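PDB 5BZ1: suppressor protein MPT5 from Saccharomyces cerevisiae, which binds UGUA-containing sequences in the 3'-UTRs of target mRNAs through its Pumilio-homology domain, regulating them after transcription and lowering HO expression. Local coordinates for residues L322-L335 and F357-I369. Residues are numbered along the deposited sequence; the frame is centred on the assembly and turned at random.
Sequences LQTLLDVKNYSPLL and FCNDFSLKIGNLI. With nucleotides of chain B.
Leu322, Leu325 and Leu326, on the last turns of helix 318-326, meet helix 354-375 where the axes of the two short helical segments run at 131° to each other, 11.4 Å apart; the chain then turns so that Leu334 and Leu335 follow the second helix further back. At the helix end, Leu326 CD2 lies between Leu368 CD2 (3.6 Å) and Ile369 CD1, while the side chain of Leu325 crosses that of Leu368 at about a right angle, CD2 against CD2. The centre is aromatic. Phe361 presents its edge, offset, to one face of Tyr331, with ring planes at 71° and CE2 3.5 Å from Tyr331 CD1; Val328 CA lies against the rim of the opposite face. Leu334 CD1 sits squarely over the Phe361 ring, 4.0 Å from its centroid, a CH-pi contact, and Ile365 CB backs the reverse face. With CG between its backbone N and carbonyl carbon (chi1 60°), Tyr331 reaches back toward the helix, where its OH donates to Leu326 O (2.8 Å) from above the carbonyl plane. Replacing the tyrosine by an alanine is likely to leave the Phe361 edge without its aromatic partner and to strip Leu326 O of this hydroxyl donor. Gln323 NE2 donates to O4 of U1 of chain B (2.9 Å) on the RNA side. The contact thus joins the RNA-reading helix of Pumilio repeat 8, and the turn after it, to helix 354-375, in the C-terminal end of the PUF alpha-helical repeat scaffold.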
# COMPACT_ATOMS: atom_id res chain seq x y z
N LEU A 322 -25.01 -8.08 5.49
CA LEU A 322 -25.96 -8.92 6.21
C LEU A 322 -25.68 -10.40 5.95
O LEU A 322 -25.61 -11.20 6.88
CB LEU A 322 -27.39 -8.59 5.81
CG LEU A 322 -28.48 -9.49 6.41
CD1 LEU A 322 -28.53 -9.35 7.92
CD2 LEU A 322 -29.84 -9.18 5.80
N GLN A 323 -25.52 -10.75 4.67
CA GLN A 323 -25.22 -12.12 4.27
C GLN A 323 -23.92 -12.65 4.89
O GLN A 323 -23.83 -13.82 5.25
CB GLN A 323 -25.17 -12.25 2.75
CG GLN A 323 -26.54 -12.22 2.06
CD GLN A 323 -26.44 -12.44 0.57
OE1 GLN A 323 -26.04 -13.52 0.11
NE2 GLN A 323 -26.80 -11.42 -0.20
N THR A 324 -22.93 -11.78 4.99
CA THR A 324 -21.66 -12.15 5.60
C THR A 324 -21.84 -12.50 7.08
O THR A 324 -21.27 -13.47 7.58
CB THR A 324 -20.61 -11.04 5.43
OG1 THR A 324 -20.21 -10.96 4.06
CG2 THR A 324 -19.39 -11.30 6.30
N LEU A 325 -22.66 -11.71 7.77
CA LEU A 325 -22.93 -11.95 9.19
C LEU A 325 -23.77 -13.21 9.40
O LEU A 325 -23.65 -13.87 10.43
CB LEU A 325 -23.63 -10.74 9.81
CG LEU A 325 -23.84 -10.76 11.33
CD1 LEU A 325 -22.50 -10.65 12.04
CD2 LEU A 325 -24.78 -9.66 11.79
N LEU A 326 -24.60 -13.54 8.41
CA LEU A 326 -25.54 -14.66 8.53
C LEU A 326 -24.94 -16.00 8.11
O LEU A 326 -25.49 -17.06 8.42
CB LEU A 326 -26.80 -14.39 7.70
CG LEU A 326 -27.77 -13.31 8.17
CD1 LEU A 326 -28.94 -13.16 7.21
CD2 LEU A 326 -28.28 -13.64 9.55
N ASP A 327 -23.80 -15.96 7.41
CA ASP A 327 -23.21 -17.17 6.82
C ASP A 327 -22.60 -18.11 7.86
O ASP A 327 -21.55 -17.81 8.44
CB ASP A 327 -22.15 -16.78 5.78
CG ASP A 327 -21.79 -17.93 4.87
OD1 ASP A 327 -22.27 -19.07 5.09
OD2 ASP A 327 -21.00 -17.71 3.92
N VAL A 328 -23.25 -19.25 8.08
CA VAL A 328 -22.83 -20.23 9.08
C VAL A 328 -21.42 -20.79 8.83
O VAL A 328 -20.80 -21.34 9.74
CB VAL A 328 -23.87 -21.37 9.21
CG1 VAL A 328 -23.72 -22.36 8.06
CG2 VAL A 328 -23.73 -22.08 10.55
N LYS A 329 -20.92 -20.64 7.61
CA LYS A 329 -19.56 -21.04 7.29
C LYS A 329 -18.54 -20.26 8.12
O LYS A 329 -17.47 -20.77 8.44
CB LYS A 329 -19.27 -20.84 5.80
CG LYS A 329 -19.76 -21.97 4.92
CD LYS A 329 -19.74 -21.56 3.45
CE LYS A 329 -20.45 -22.59 2.58
NZ LYS A 329 -20.60 -22.13 1.17
N ASN A 330 -18.90 -19.03 8.45
CA ASN A 330 -18.01 -18.14 9.19
C ASN A 330 -17.97 -18.40 10.69
O ASN A 330 -17.02 -18.00 11.37
CB ASN A 330 -18.39 -16.68 8.93
CG ASN A 330 -18.23 -16.28 7.48
OD1 ASN A 330 -17.43 -16.87 6.74
ND2 ASN A 330 -18.97 -15.26 7.06
N TYR A 331 -18.99 -19.07 11.23
CA TYR A 331 -19.14 -19.18 12.68
C TYR A 331 -19.65 -20.52 13.21
O TYR A 331 -20.09 -20.60 14.36
CB TYR A 331 -20.03 -18.05 13.21
CG TYR A 331 -21.43 -18.03 12.63
CD1 TYR A 331 -22.41 -18.89 13.11
CD2 TYR A 331 -21.78 -17.13 11.63
CE1 TYR A 331 -23.69 -18.87 12.59
CE2 TYR A 331 -23.05 -17.11 11.11
CZ TYR A 331 -24.01 -17.98 11.60
OH TYR A 331 -25.28 -17.96 11.09
N SER A 332 -19.59 -21.58 12.40
CA SER A 332 -20.10 -22.88 12.83
C SER A 332 -19.47 -23.45 14.12
O SER A 332 -20.18 -24.06 14.92
CB SER A 332 -20.06 -23.91 11.69
OG SER A 332 -18.83 -24.59 11.60
N PRO A 333 -18.15 -23.26 14.34
CA PRO A 333 -17.61 -23.73 15.63
C PRO A 333 -18.20 -23.01 16.85
O PRO A 333 -18.11 -23.54 17.95
CB PRO A 333 -16.11 -23.41 15.51
CG PRO A 333 -15.84 -23.43 14.05
CD PRO A 333 -17.07 -22.85 13.42
N LEU A 334 -18.79 -21.83 16.65
CA LEU A 334 -19.39 -21.07 17.74
C LEU A 334 -20.76 -21.63 18.14
O LEU A 334 -21.36 -21.19 19.12
CB LEU A 334 -19.55 -19.59 17.38
CG LEU A 334 -18.38 -18.82 16.75
CD1 LEU A 334 -18.65 -17.32 16.75
CD2 LEU A 334 -17.08 -19.12 17.45
N LEU A 335 -21.25 -22.60 17.37
CA LEU A 335 -22.57 -23.19 17.62
C LEU A 335 -22.46 -24.47 18.44
O LEU A 335 -23.26 -24.70 19.34
CB LEU A 335 -23.30 -23.46 16.30
CG LEU A 335 -23.57 -22.24 15.42
CD1 LEU A 335 -24.33 -22.61 14.17
CD2 LEU A 335 -24.33 -21.18 16.21
N PHE A 357 -20.31 -16.62 26.20
CA PHE A 357 -20.34 -15.98 24.88
C PHE A 357 -21.03 -16.84 23.83
O PHE A 357 -21.95 -16.38 23.17
CB PHE A 357 -18.93 -15.65 24.39
CG PHE A 357 -18.89 -15.30 22.93
CD1 PHE A 357 -19.37 -14.07 22.49
CD2 PHE A 357 -18.41 -16.20 21.99
CE1 PHE A 357 -19.35 -13.75 21.14
CE2 PHE A 357 -18.40 -15.89 20.64
CZ PHE A 357 -18.87 -14.66 20.21
N CYS A 358 -20.55 -18.07 23.68
CA CYS A 358 -21.10 -19.00 22.68
C CYS A 358 -22.61 -19.18 22.85
O CYS A 358 -23.32 -19.40 21.88
CB CYS A 358 -20.40 -20.35 22.75
SG CYS A 358 -18.75 -20.39 22.03
N ASN A 359 -23.07 -19.06 24.09
CA ASN A 359 -24.50 -19.12 24.40
C ASN A 359 -25.23 -17.84 23.98
O ASN A 359 -26.32 -17.89 23.41
CB ASN A 359 -24.71 -19.38 25.89
CG ASN A 359 -26.18 -19.54 26.25
OD1 ASN A 359 -26.76 -20.61 26.06
ND2 ASN A 359 -26.78 -18.48 26.77
N ASP A 360 -24.62 -16.69 24.27
CA ASP A 360 -25.20 -15.41 23.88
C ASP A 360 -25.21 -15.25 22.36
O ASP A 360 -26.16 -14.71 21.79
CB ASP A 360 -24.44 -14.25 24.53
CG ASP A 360 -24.59 -14.22 26.04
OD1 ASP A 360 -25.73 -14.34 26.53
OD2 ASP A 360 -23.56 -14.07 26.73
N PHE A 361 -24.14 -15.71 21.71
CA PHE A 361 -24.04 -15.62 20.25
C PHE A 361 -25.13 -16.45 19.57
O PHE A 361 -25.82 -15.96 18.67
CB PHE A 361 -22.66 -16.08 19.77
CG PHE A 361 -22.54 -16.16 18.28
CD1 PHE A 361 -22.26 -15.02 17.53
CD2 PHE A 361 -22.72 -17.37 17.61
CE1 PHE A 361 -22.16 -15.08 16.15
CE2 PHE A 361 -22.62 -17.43 16.23
CZ PHE A 361 -22.34 -16.29 15.50
N SER A 362 -25.26 -17.71 19.98
CA SER A 362 -26.25 -18.61 19.40
C SER A 362 -27.66 -18.05 19.51
O SER A 362 -28.48 -18.21 18.60
CB SER A 362 -26.18 -19.99 20.06
OG SER A 362 -24.97 -20.64 19.75
N LEU A 363 -27.94 -17.41 20.64
CA LEU A 363 -29.24 -16.79 20.87
C LEU A 363 -29.48 -15.62 19.92
O LEU A 363 -30.50 -15.57 19.23
CB LEU A 363 -29.34 -16.34 22.33
CG LEU A 363 -30.57 -15.62 22.90
CD1 LEU A 363 -30.44 -14.10 22.76
CD2 LEU A 363 -31.88 -16.10 22.28
N LYS A 364 -28.53 -14.69 19.87
CA LYS A 364 -28.68 -13.49 19.03
C LYS A 364 -28.67 -13.80 17.53
O LYS A 364 -29.41 -13.18 16.77
CB LYS A 364 -27.59 -12.47 19.36
CG LYS A 364 -27.77 -11.75 20.69
CD LYS A 364 -26.68 -10.71 20.89
CE LYS A 364 -26.80 -10.00 22.23
NZ LYS A 364 -28.03 -9.17 22.32
N ILE A 365 -27.83 -14.74 17.11
CA ILE A 365 -27.74 -15.07 15.69
C ILE A 365 -28.95 -15.89 15.26
O ILE A 365 -29.43 -15.76 14.13
CB ILE A 365 -26.40 -15.78 15.34
CG1 ILE A 365 -26.02 -15.53 13.88
CG2 ILE A 365 -26.45 -17.28 15.63
CD1 ILE A 365 -25.54 -14.12 13.61
N GLY A 366 -29.47 -16.72 16.17
CA GLY A 366 -30.67 -17.49 15.91
C GLY A 366 -31.87 -16.58 15.75
O GLY A 366 -32.71 -16.79 14.87
N ASN A 367 -31.94 -15.56 16.60
CA ASN A 367 -33.01 -14.58 16.53
C ASN A 367 -32.96 -13.79 15.22
O ASN A 367 -33.99 -13.50 14.62
CB ASN A 367 -32.95 -13.64 17.74
CG ASN A 367 -33.92 -12.47 17.63
OD1 ASN A 367 -33.52 -11.31 17.70
ND2 ASN A 367 -35.19 -12.78 17.44
N LEU A 368 -31.75 -13.44 14.79
CA LEU A 368 -31.58 -12.72 13.53
C LEU A 368 -32.01 -13.59 12.34
O LEU A 368 -32.61 -13.09 11.38
CB LEU A 368 -30.13 -12.26 13.36
CG LEU A 368 -29.81 -11.46 12.10
CD1 LEU A 368 -30.72 -10.26 12.00
CD2 LEU A 368 -28.36 -11.02 12.08
N ILE A 369 -31.73 -14.88 12.42
CA ILE A 369 -32.12 -15.82 11.38
C ILE A 369 -33.64 -15.89 11.21
O ILE A 369 -34.15 -15.84 10.09
CB ILE A 369 -31.56 -17.24 11.65
CG1 ILE A 369 -30.05 -17.28 11.44
CG2 ILE A 369 -32.23 -18.27 10.76
CD1 ILE A 369 -29.62 -17.01 10.01
O5' U B 1 -25.93 -10.32 -9.60
C5' U B 1 -26.69 -9.25 -10.15
C4' U B 1 -26.71 -8.06 -9.22
O4' U B 1 -27.53 -8.35 -8.06
C3' U B 1 -25.37 -7.64 -8.64
O3' U B 1 -24.60 -6.86 -9.54
C2' U B 1 -25.77 -6.90 -7.37
O2' U B 1 -26.17 -5.57 -7.66
C1' U B 1 -27.01 -7.69 -6.93
N1 U B 1 -26.70 -8.70 -5.89
C2 U B 1 -26.77 -8.29 -4.56
O2 U B 1 -27.07 -7.15 -4.24
N3 U B 1 -26.48 -9.25 -3.63
C4 U B 1 -26.12 -10.56 -3.89
O4 U B 1 -25.89 -11.31 -2.93
C5 U B 1 -26.07 -10.91 -5.28
C6 U B 1 -26.36 -9.99 -6.21